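Local structure of D-ribose pyranase (Bacillus subtilis, 1OGD) at residues L48-F51 with Q52-A55; A55-L58 with A59-A63; L96-E99 with E100-L103; E116-P119 with Y120-C123. The protein probably catalyses the interconversion of the beta-pyran and beta-furan forms of D-ribose, working in the cytoplasm as a homodecamer made of two pentamers. All blocks are in the same frame, centred on the assembly; numbering follows the deposited sequence.

Contact 1. Residues L48-F51 with Q52-A55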
loop_
_atom_site.group_PDB
_atom_site.type_symbol
_atom_site.label_atom_id
_atom_site.label_comp_id
_atom_site.label_asym_id
_atom_site.label_seq_id
_atom_site.Cartn_x
_atom_site.Cartn_y
_atom_site.Cartn_z
ATOM N N LEU A 48 26.880 22.271 -4.470
ATOM C CA LEU A 48 25.835 22.890 -3.652
ATOM C C LEU A 48 24.698 21.911 -3.338
ATOM O O LEU A 48 23.969 21.488 -4.236
ATOM C CB LEU A 48 25.285 24.122 -4.380
ATOM C CG LEU A 48 24.131 24.933 -3.779
ATOM C CD1 LEU A 48 24.452 25.343 -2.350
ATOM C CD2 LEU A 48 23.884 26.161 -4.643
ATOM N N PRO A 49 24.530 21.541 -2.055
ATOM C CA PRO A 49 25.328 21.975 -0.903
ATOM C C PRO A 49 26.644 21.229 -0.836
ATOM O O PRO A 49 26.784 20.144 -1.404
ATOM C CB PRO A 49 24.450 21.630 0.302
ATOM C CG PRO A 49 23.122 21.184 -0.283
ATOM C CD PRO A 49 23.467 20.626 -1.621
ATOM N N ALA A 50 27.600 21.804 -0.117
ATOM C CA ALA A 50 28.909 21.191 0.041
ATOM C C ALA A 50 28.908 20.227 1.221
ATOM O O ALA A 50 28.111 20.362 2.148
ATOM C CB ALA A 50 29.970 22.274 0.249
ATOM N N PHE A 51 29.805 19.250 1.170
ATOM C CA PHE A 51 29.938 18.261 2.227
ATOM C C PHE A 51 30.148 18.944 3.576
ATOM O O PHE A 51 29.524 18.585 4.579
ATOM C CB PHE A 51 31.131 17.355 1.936
ATOM C CG PHE A 51 31.443 16.390 3.040
ATOM C CD1 PHE A 51 30.659 15.257 3.238
ATOM C CD2 PHE A 51 32.529 16.611 3.883
ATOM C CE1 PHE A 51 30.952 14.353 4.259
ATOM C CE2 PHE A 51 32.832 15.717 4.907
ATOM C CZ PHE A 51 32.042 14.583 5.098
ATOM N N GLN A 52 31.038 19.932 3.596
ATOM C CA GLN A 52 31.340 20.646 4.827
ATOM C C GLN A 52 30.123 21.347 5.399
ATOM O O GLN A 52 29.843 21.229 6.586
ATOM C CB GLN A 52 32.456 21.670 4.595
ATOM C CG GLN A 52 33.703 21.077 3.971
ATOM C CD GLN A 52 34.905 21.990 4.090
ATOM O OE1 GLN A 52 34.770 23.213 4.124
ATOM N NE2 GLN A 52 36.093 21.395 4.140
ATOM N N ASP A 53 29.397 22.077 4.560
ATOM C CA ASP A 53 28.218 22.784 5.035
ATOM C C ASP A 53 27.174 21.845 5.608
ATOM O O ASP A 53 26.592 22.123 6.657
ATOM C CB ASP A 53 27.600 23.616 3.914
ATOM C CG ASP A 53 28.487 24.769 3.499
ATOM O OD1 ASP A 53 29.188 25.319 4.376
ATOM O OD2 ASP A 53 28.480 25.134 2.307
ATOM N N THR A 54 26.942 20.727 4.931
ATOM C CA THR A 54 25.953 19.774 5.409
ATOM C C THR A 54 26.385 19.140 6.730
ATOM O O THR A 54 25.599 19.046 7.668
ATOM C CB THR A 54 25.700 18.682 4.353
ATOM O OG1 THR A 54 25.312 19.307 3.122
ATOM C CG2 THR A 54 24.581 17.748 4.801
ATOM N N ALA A 55 27.639 18.713 6.804
ATOM C CA ALA A 55 28.159 18.098 8.016
ATOM C C ALA A 55 28.099 19.069 9.204
ATOM O O ALA A 55 27.830 18.663 10.339
ATOM C CB ALA A 55 29.598 17.630 7.783
HETATM O O HOH W 1 27.070 24.771 0.081
#
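The phenyl ring of F51 meets Q52 obliquely, the amide N of Q52 lying 3.6 Å from CG of F51, while I26, L84 and A121 pack around this large apolar group. F51 opens helix 51-61, and A50 is its N-cap. Because CG of F51 is anti to its own backbone N (chi1 174°), the ring swings off the helix axis into the core. The polar knot is the carbonyl O of A50. It accepts from N of T54 at 3.0 Å, the first regular helical bond, and from OG1 of T54 at 3.1 Å, the hydroxyl standing 39° above the carbonyl plane. Threonine suits this buried place because its hydroxyl can be satisfied by its own helix. A valine here would probably leave A50 O without its second donor, with a methyl where the hydroxyl had bonded. P49 follows a cis peptide bond, and its CB is 3.8 Å from OG1 of T54. The next turn starts with N of A55 bonded to O of F51 at 2.9 Å. D53, an acid well placed near a helix N-terminus, acts through water: one molecule accepts from N of A50 (3.0 Å) and donates to OD2 of D53 (2.7 Å).

Contact 2. Residues A55-L58 with A59-A63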
loop_
_atom_site.group_PDB
_atom_site.type_symbol
_atom_site.label_atom_id
_atom_site.label_comp_id
_atom_site.label_asym_id
_atom_site.label_seq_id
_atom_site.Cartn_x
_atom_site.Cartn_y
_atom_site.Cartn_z
ATOM N N ALA A 55 27.639 18.713 6.804
ATOM C CA ALA A 55 28.159 18.098 8.016
ATOM C C ALA A 55 28.099 19.069 9.204
ATOM O O ALA A 55 27.830 18.663 10.339
ATOM C CB ALA A 55 29.598 17.630 7.783
ATOM N N ALA A 56 28.342 20.351 8.943
ATOM C CA ALA A 56 28.318 21.355 10.003
ATOM C C ALA A 56 26.925 21.497 10.614
ATOM O O ALA A 56 26.781 21.561 11.837
ATOM C CB ALA A 56 28.786 22.693 9.458
ATOM N N VAL A 57 25.903 21.550 9.764
ATOM C CA VAL A 57 24.533 21.674 10.245
ATOM C C VAL A 57 24.134 20.450 11.063
ATOM O O VAL A 57 23.555 20.577 12.145
ATOM C CB VAL A 57 23.536 21.839 9.078
ATOM C CG1 VAL A 57 22.107 21.825 9.610
ATOM C CG2 VAL A 57 23.800 23.146 8.349
ATOM N N LEU A 58 24.444 19.262 10.551
ATOM C CA LEU A 58 24.101 18.035 11.262
ATOM C C LEU A 58 24.792 17.965 12.621
ATOM O O LEU A 58 24.205 17.514 13.606
ATOM C CB LEU A 58 24.471 16.801 10.427
ATOM C CG LEU A 58 23.361 16.166 9.569
ATOM C CD1 LEU A 58 22.144 15.887 10.440
ATOM C CD2 LEU A 58 22.969 17.079 8.436
ATOM N N ALA A 59 26.039 18.422 12.668
ATOM C CA ALA A 59 26.817 18.409 13.897
ATOM C C ALA A 59 26.137 19.182 15.027
ATOM O O ALA A 59 26.169 18.760 16.180
ATOM C CB ALA A 59 28.219 18.984 13.635
ATOM N N GLU A 60 25.513 20.305 14.699
ATOM C CA GLU A 60 24.858 21.111 15.722
ATOM C C GLU A 60 23.415 20.732 16.038
ATOM O O GLU A 60 22.839 21.252 16.993
ATOM C CB GLU A 60 24.912 22.590 15.346
ATOM C CG GLU A 60 24.169 22.950 14.086
ATOM C CD GLU A 60 24.116 24.452 13.864
ATOM O OE1 GLU A 60 23.553 25.157 14.734
ATOM O OE2 GLU A 60 24.635 24.927 12.826
ATOM N N GLU A 61 22.827 19.836 15.251
ATOM C CA GLU A 61 21.443 19.425 15.485
ATOM C C GLU A 61 21.353 17.991 15.968
ATOM O O GLU A 61 20.293 17.531 16.388
ATOM C CB GLU A 61 20.621 19.559 14.205
ATOM C CG GLU A 61 20.483 20.969 13.675
ATOM C CD GLU A 61 19.927 21.927 14.708
ATOM O OE1 GLU A 61 19.255 21.469 15.662
ATOM O OE2 GLU A 61 20.159 23.143 14.554
ATOM N N MET A 62 22.477 17.292 15.922
ATOM C CA MET A 62 22.525 15.896 16.316
ATOM C C MET A 62 23.684 15.602 17.254
ATOM O O MET A 62 24.801 16.060 17.026
ATOM C CB MET A 62 22.668 15.048 15.051
ATOM C CG MET A 62 22.797 13.564 15.265
ATOM S SD MET A 62 23.157 12.731 13.695
ATOM C CE MET A 62 23.824 11.241 14.304
ATOM N N ALA A 63 23.416 14.837 18.307
ATOM C CA ALA A 63 24.458 14.448 19.244
ATOM C C ALA A 63 25.204 13.257 18.630
ATOM O O ALA A 63 24.663 12.153 18.534
ATOM C CB ALA A 63 23.845 14.052 20.579
#
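E60 places its CG between its backbone N and carbonyl carbon (chi1 64°), which lays that methylene against O of V57, 3.1 Å away; CG of E61 is 3.5 Å from the same oxygen of V57. Both glutamates lie near the C-terminal end of helix 51-61, where the chain prepares to enter strand 64-70. The regular pattern is still sound at the start, with N of A59 bonded to O of A55 at 2.9 Å. It then slackens: N of E60 reaches O of A56 only weakly, at 3.4 Å, and also makes a weak bond to O of V57. N of E61 holds O of L58 at 3.2 Å, coming from 69° above the carbonyl plane, as expected where spacing of four residues gives way to three.

Alanine suits position 59 because a bare methyl fits closely on the backbone, CB of A59 lying 3.3 Å from O of A55, while L87 and F88 border it. L58 and M62 turn to the sheet, meeting I24 and L125. E61 packs on H4 of the third subunit, whose K3 also bonds the backbone O of A59, while E60 is exposed. M62 has CG anti to its backbone N (chi1 177°), and its extended chain leads the sulfur away to the core. CB of M62 stays 3.2 Å from O of L58, an oxygen that also takes a weak bond from N of M62 at 2.9 Å.

Contact 3. Residues L96-E99 with E100-L103. With RIP (beta-D-ribopyranose), chain G.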
loop_
_atom_site.group_PDB
_atom_site.type_symbol
_atom_site.label_atom_id
_atom_site.label_comp_id
_atom_site.label_asym_id
_atom_site.label_seq_id
_atom_site.Cartn_x
_atom_site.Cartn_y
_atom_site.Cartn_z
ATOM N N LEU A 96 37.939 3.264 7.820
ATOM C CA LEU A 96 37.846 1.924 7.264
ATOM C C LEU A 96 38.080 2.040 5.772
ATOM O O LEU A 96 38.095 3.141 5.226
ATOM C CB LEU A 96 36.452 1.343 7.500
ATOM C CG LEU A 96 35.912 1.323 8.927
ATOM C CD1 LEU A 96 34.480 0.820 8.901
ATOM C CD2 LEU A 96 36.778 0.434 9.799
ATOM N N SER A 97 38.265 0.908 5.108
ATOM C CA SER A 97 38.457 0.929 3.669
ATOM C C SER A 97 37.104 1.342 3.102
ATOM O O SER A 97 36.075 1.154 3.751
ATOM C CB SER A 97 38.840 -0.463 3.158
ATOM O OG SER A 97 37.806 -1.400 3.404
ATOM N N HIS A 98 37.103 1.910 1.903
ATOM C CA HIS A 98 35.858 2.339 1.281
ATOM C C HIS A 98 34.873 1.180 1.136
ATOM O O HIS A 98 33.662 1.372 1.239
ATOM C CB HIS A 98 36.133 2.949 -0.091
ATOM C CG HIS A 98 34.922 3.548 -0.732
ATOM N ND1 HIS A 98 34.279 4.654 -0.217
ATOM C CD2 HIS A 98 34.228 3.190 -1.838
ATOM C CE1 HIS A 98 33.241 4.952 -0.980
ATOM N NE2 HIS A 98 33.188 4.079 -1.970
ATOM N N GLU A 99 35.393 -0.020 0.901
ATOM C CA GLU A 99 34.541 -1.194 0.743
ATOM C C GLU A 99 33.794 -1.534 2.024
ATOM O O GLU A 99 32.593 -1.803 1.994
ATOM C CB GLU A 99 35.367 -2.400 0.287
ATOM C CG GLU A 99 35.919 -2.266 -1.120
ATOM C CD GLU A 99 34.832 -1.968 -2.140
ATOM O OE1 GLU A 99 33.872 -2.764 -2.243
ATOM O OE2 GLU A 99 34.937 -0.935 -2.839
ATOM N N GLU A 100 34.503 -1.531 3.149
ATOM C CA GLU A 100 33.871 -1.825 4.430
ATOM C C GLU A 100 32.865 -0.720 4.731
ATOM O O GLU A 100 31.780 -0.977 5.251
ATOM C CB GLU A 100 34.907 -1.873 5.550
ATOM C CG GLU A 100 36.007 -2.894 5.361
ATOM C CD GLU A 100 36.993 -2.882 6.517
ATOM O OE1 GLU A 100 36.593 -3.266 7.639
ATOM O OE2 GLU A 100 38.159 -2.475 6.308
ATOM N N PHE A 101 33.243 0.512 4.399
ATOM C CA PHE A 101 32.392 1.674 4.616
ATOM C C PHE A 101 31.025 1.456 3.969
ATOM O O PHE A 101 29.989 1.610 4.621
ATOM C CB PHE A 101 33.047 2.920 4.013
ATOM C CG PHE A 101 32.270 4.188 4.238
ATOM C CD1 PHE A 101 32.366 4.875 5.443
ATOM C CD2 PHE A 101 31.440 4.694 3.244
ATOM C CE1 PHE A 101 31.646 6.047 5.655
ATOM C CE2 PHE A 101 30.717 5.863 3.446
ATOM C CZ PHE A 101 30.821 6.541 4.655
ATOM N N LYS A 102 31.030 1.103 2.684
ATOM C CA LYS A 102 29.792 0.867 1.953
ATOM C C LYS A 102 28.925 -0.207 2.604
ATOM O O LYS A 102 27.699 -0.107 2.597
ATOM C CB LYS A 102 30.100 0.498 0.498
ATOM C CG LYS A 102 30.184 1.713 -0.412
ATOM C CD LYS A 102 31.238 1.567 -1.495
ATOM C CE LYS A 102 30.946 0.425 -2.445
ATOM N NZ LYS A 102 32.032 0.324 -3.456
ATOM N N LEU A 103 29.559 -1.227 3.174
ATOM C CA LEU A 103 28.821 -2.296 3.835
ATOM C C LEU A 103 28.060 -1.750 5.038
ATOM O O LEU A 103 26.920 -2.141 5.298
ATOM C CB LEU A 103 29.772 -3.398 4.299
ATOM C CG LEU A 103 30.474 -4.207 3.209
ATOM C CD1 LEU A 103 31.391 -5.241 3.859
ATOM C CD2 LEU A 103 29.437 -4.884 2.315
HETATM C C1 RIP G . 31.593 6.498 -4.843
HETATM C C2 RIP G . 31.758 7.773 -4.055
HETATM C C3 RIP G . 33.200 7.899 -3.589
HETATM C C4 RIP G . 34.225 7.793 -4.712
HETATM C C5 RIP G . 33.972 6.480 -5.444
HETATM O O1 RIP G . 31.690 5.360 -4.011
HETATM O O2 RIP G . 31.395 8.847 -4.896
HETATM O O3 RIP G . 33.379 9.094 -2.874
HETATM O O4 RIP G . 34.083 8.854 -5.637
HETATM O O5 RIP G . 32.601 6.342 -5.877
#
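OG of S97 is gripped twice by E100: it accepts a weak bond from N of E100 at 3.3 Å and donates to OE2 of E100 at 3.1 Å, using the anti lone pair of that carboxylate oxygen. S97 is the N-cap of helix 98-104, and serine is apt because its short hydroxyl, set between N and the carbonyl carbon (chi1 62°), folds back onto an amide of the first turn. N of F101 then bonds O of S97 at 3.0 Å.

One residue on, H98 carries the contact to the substrate. Its NE2 is hydrogen-bonded to O1 of beta-D-ribopyranose at 2.8 Å, the sugar oxygen lying at the ring edge near its plane. K102 bends at chi2 and chi3 so that its aliphatic part passes obliquely by the imidazole, CD being 3.2 Å from NE2 of H98. Its NZ forms a salt bridge with OE2 of E99 at 3.2 Å, met on the syn side but 32° out of the carboxylate plane. With an alanine in place of K102, E99 is likely to be left without its charged mate and the H98 ring without the methylene packed beside its NE2.

The helix springs from strand 92-96, the outermost on its side within the chain. L96 is tied by its backbone to A69 and A71, and H98 packs on A70 of strand 64-70 and edge-to-face with Y120.

Contact 4. Residues E116-P119 with Y120-C123. With RIP (beta-D-ribopyranose), chain G.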
loop_
_atom_site.group_PDB
_atom_site.type_symbol
_atom_site.label_atom_id
_atom_site.label_comp_id
_atom_site.label_asym_id
_atom_site.label_seq_id
_atom_site.Cartn_x
_atom_site.Cartn_y
_atom_site.Cartn_z
ATOM N N GLU A 116 28.380 17.523 -3.309
ATOM C CA GLU A 116 29.830 17.389 -3.271
ATOM C C GLU A 116 30.395 16.533 -4.398
ATOM O O GLU A 116 30.068 15.350 -4.519
ATOM C CB GLU A 116 30.262 16.798 -1.930
ATOM C CG GLU A 116 31.763 16.844 -1.680
ATOM C CD GLU A 116 32.280 18.267 -1.555
ATOM O OE1 GLU A 116 31.722 19.028 -0.737
ATOM O OE2 GLU A 116 33.243 18.624 -2.269
ATOM N N PHE A 117 31.257 17.140 -5.213
ATOM C CA PHE A 117 31.892 16.450 -6.329
ATOM C C PHE A 117 33.371 16.147 -6.090
ATOM O O PHE A 117 34.187 16.290 -7.001
ATOM C CB PHE A 117 31.750 17.270 -7.617
ATOM C CG PHE A 117 30.602 16.845 -8.493
ATOM C CD1 PHE A 117 29.320 16.701 -7.971
ATOM C CD2 PHE A 117 30.800 16.614 -9.853
ATOM C CE1 PHE A 117 28.249 16.334 -8.792
ATOM C CE2 PHE A 117 29.736 16.248 -10.682
ATOM C CZ PHE A 117 28.457 16.108 -10.149
ATOM N N THR A 118 33.724 15.746 -4.874
ATOM C CA THR A 118 35.111 15.397 -4.581
ATOM C C THR A 118 35.166 13.983 -4.015
ATOM O O THR A 118 34.259 13.559 -3.298
ATOM C CB THR A 118 35.783 16.383 -3.583
ATOM O OG1 THR A 118 35.115 16.335 -2.317
ATOM C CG2 THR A 118 35.740 17.795 -4.130
ATOM N N PRO A 119 36.234 13.235 -4.335
ATOM C CA PRO A 119 36.477 11.854 -3.905
ATOM C C PRO A 119 36.355 11.544 -2.417
ATOM O O PRO A 119 36.941 12.222 -1.570
ATOM C CB PRO A 119 37.889 11.578 -4.418
ATOM C CG PRO A 119 37.970 12.420 -5.636
ATOM C CD PRO A 119 37.347 13.711 -5.175
ATOM N N TYR A 120 35.597 10.490 -2.125
ATOM C CA TYR A 120 35.382 9.991 -0.772
ATOM C C TYR A 120 34.906 10.988 0.280
ATOM O O TYR A 120 35.258 10.881 1.457
ATOM C CB TYR A 120 36.648 9.285 -0.287
ATOM C CG TYR A 120 37.180 8.285 -1.291
ATOM C CD1 TYR A 120 38.070 8.680 -2.291
ATOM C CD2 TYR A 120 36.753 6.955 -1.272
ATOM C CE1 TYR A 120 38.521 7.772 -3.250
ATOM C CE2 TYR A 120 37.195 6.043 -2.224
ATOM C CZ TYR A 120 38.078 6.458 -3.210
ATOM O OH TYR A 120 38.513 5.558 -4.156
ATOM N N ALA A 121 34.101 11.954 -0.142
ATOM C CA ALA A 121 33.560 12.929 0.789
ATOM C C ALA A 121 32.274 12.332 1.362
ATOM O O ALA A 121 31.180 12.799 1.054
ATOM C CB ALA A 121 33.260 14.238 0.074
ATOM N N ASN A 122 32.423 11.283 2.171
ATOM C CA ASN A 122 31.291 10.609 2.805
ATOM C C ASN A 122 31.630 10.273 4.250
ATOM O O ASN A 122 32.783 10.007 4.581
ATOM C CB ASN A 122 30.949 9.276 2.116
ATOM C CG ASN A 122 30.896 9.375 0.607
ATOM O OD1 ASN A 122 31.834 8.966 -0.080
ATOM N ND2 ASN A 122 29.801 9.909 0.079
ATOM N N CYS A 123 30.627 10.272 5.116
ATOM C CA CYS A 123 30.860 9.892 6.501
ATOM C C CYS A 123 29.575 9.425 7.161
ATOM O O CYS A 123 28.478 9.821 6.770
ATOM C CB CYS A 123 31.464 11.049 7.304
ATOM S SG CYS A 123 30.324 12.370 7.697
HETATM C C1 RIP G . 31.593 6.498 -4.843
HETATM C C2 RIP G . 31.758 7.773 -4.055
HETATM C C3 RIP G . 33.200 7.899 -3.589
HETATM C C4 RIP G . 34.225 7.793 -4.712
HETATM C C5 RIP G . 33.972 6.480 -5.444
HETATM O O1 RIP G . 31.690 5.360 -4.011
HETATM O O2 RIP G . 31.395 8.847 -4.896
HETATM O O3 RIP G . 33.379 9.094 -2.874
HETATM O O4 RIP G . 34.083 8.854 -5.637
HETATM O O5 RIP G . 32.601 6.342 -5.877
#
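The ribose pocket is partly built by the loop between strands 110-113 and 123-127, which folds as a type II beta turn from T118 to A121. P119 takes the second place of the turn, where its ring-fixed phi of -51° is wanted, and Y120 the third, with a positive phi of 53°. The turn presents N of Y120 to O3 of beta-D-ribopyranose at 2.7 Å, a weak bond because it is bent. The phenol ring of the same residue turns one face to the sugar, C4 of the ribose standing 4.2 Å above its plane over the centre. CB of P119 packs against the ring of Y120, 3.6 Å from its CD1.

Behind the turn, E116 doubles back at chi2 and rests CG 3.5 Å from CB of A121, whose small side chain suits this buried spot. OG1 of T118 lies 3.7 Å from CB of A121 and donates to OE2 of E116 at 3.0 Å, from 38° above the carboxylate plane; N77 supplies a further bond to that hydroxyl, and OE1 of E116 receives N of F51. A121 centres an inverse gamma turn, with a weak bond from N of N122 to O of Y120.

D28, H98 and H20 of the fourth subunit, the inferred proton donor, also bond the sugar. An aromatic face against the sugar's carbons, with polar groups at its hydroxyls, is the familiar design of carbohydrate-binding sites.

Contacts 1 and 2 follow one another along helix 51-61, sharing A55, with centres 11 Å apart; contact 3 starts helix 98-104 and contact 4 comes last, in the loop before strand 123-127. Contacts 3 and 4, with centres 14 Å apart, both touch the ribose and also meet each other where F101 packs on N122. Contact 1 lies behind the pocket, its centre 10 Å from that of contact 4, which it reaches through the F51 ring, packed on C123. Contact 2 is farther off, 23 Å between centres from contact 3, and faces other subunits. Helix 51-61 thus runs from the back of the sugar pocket, at F51, to a subunit interface around A59-A63.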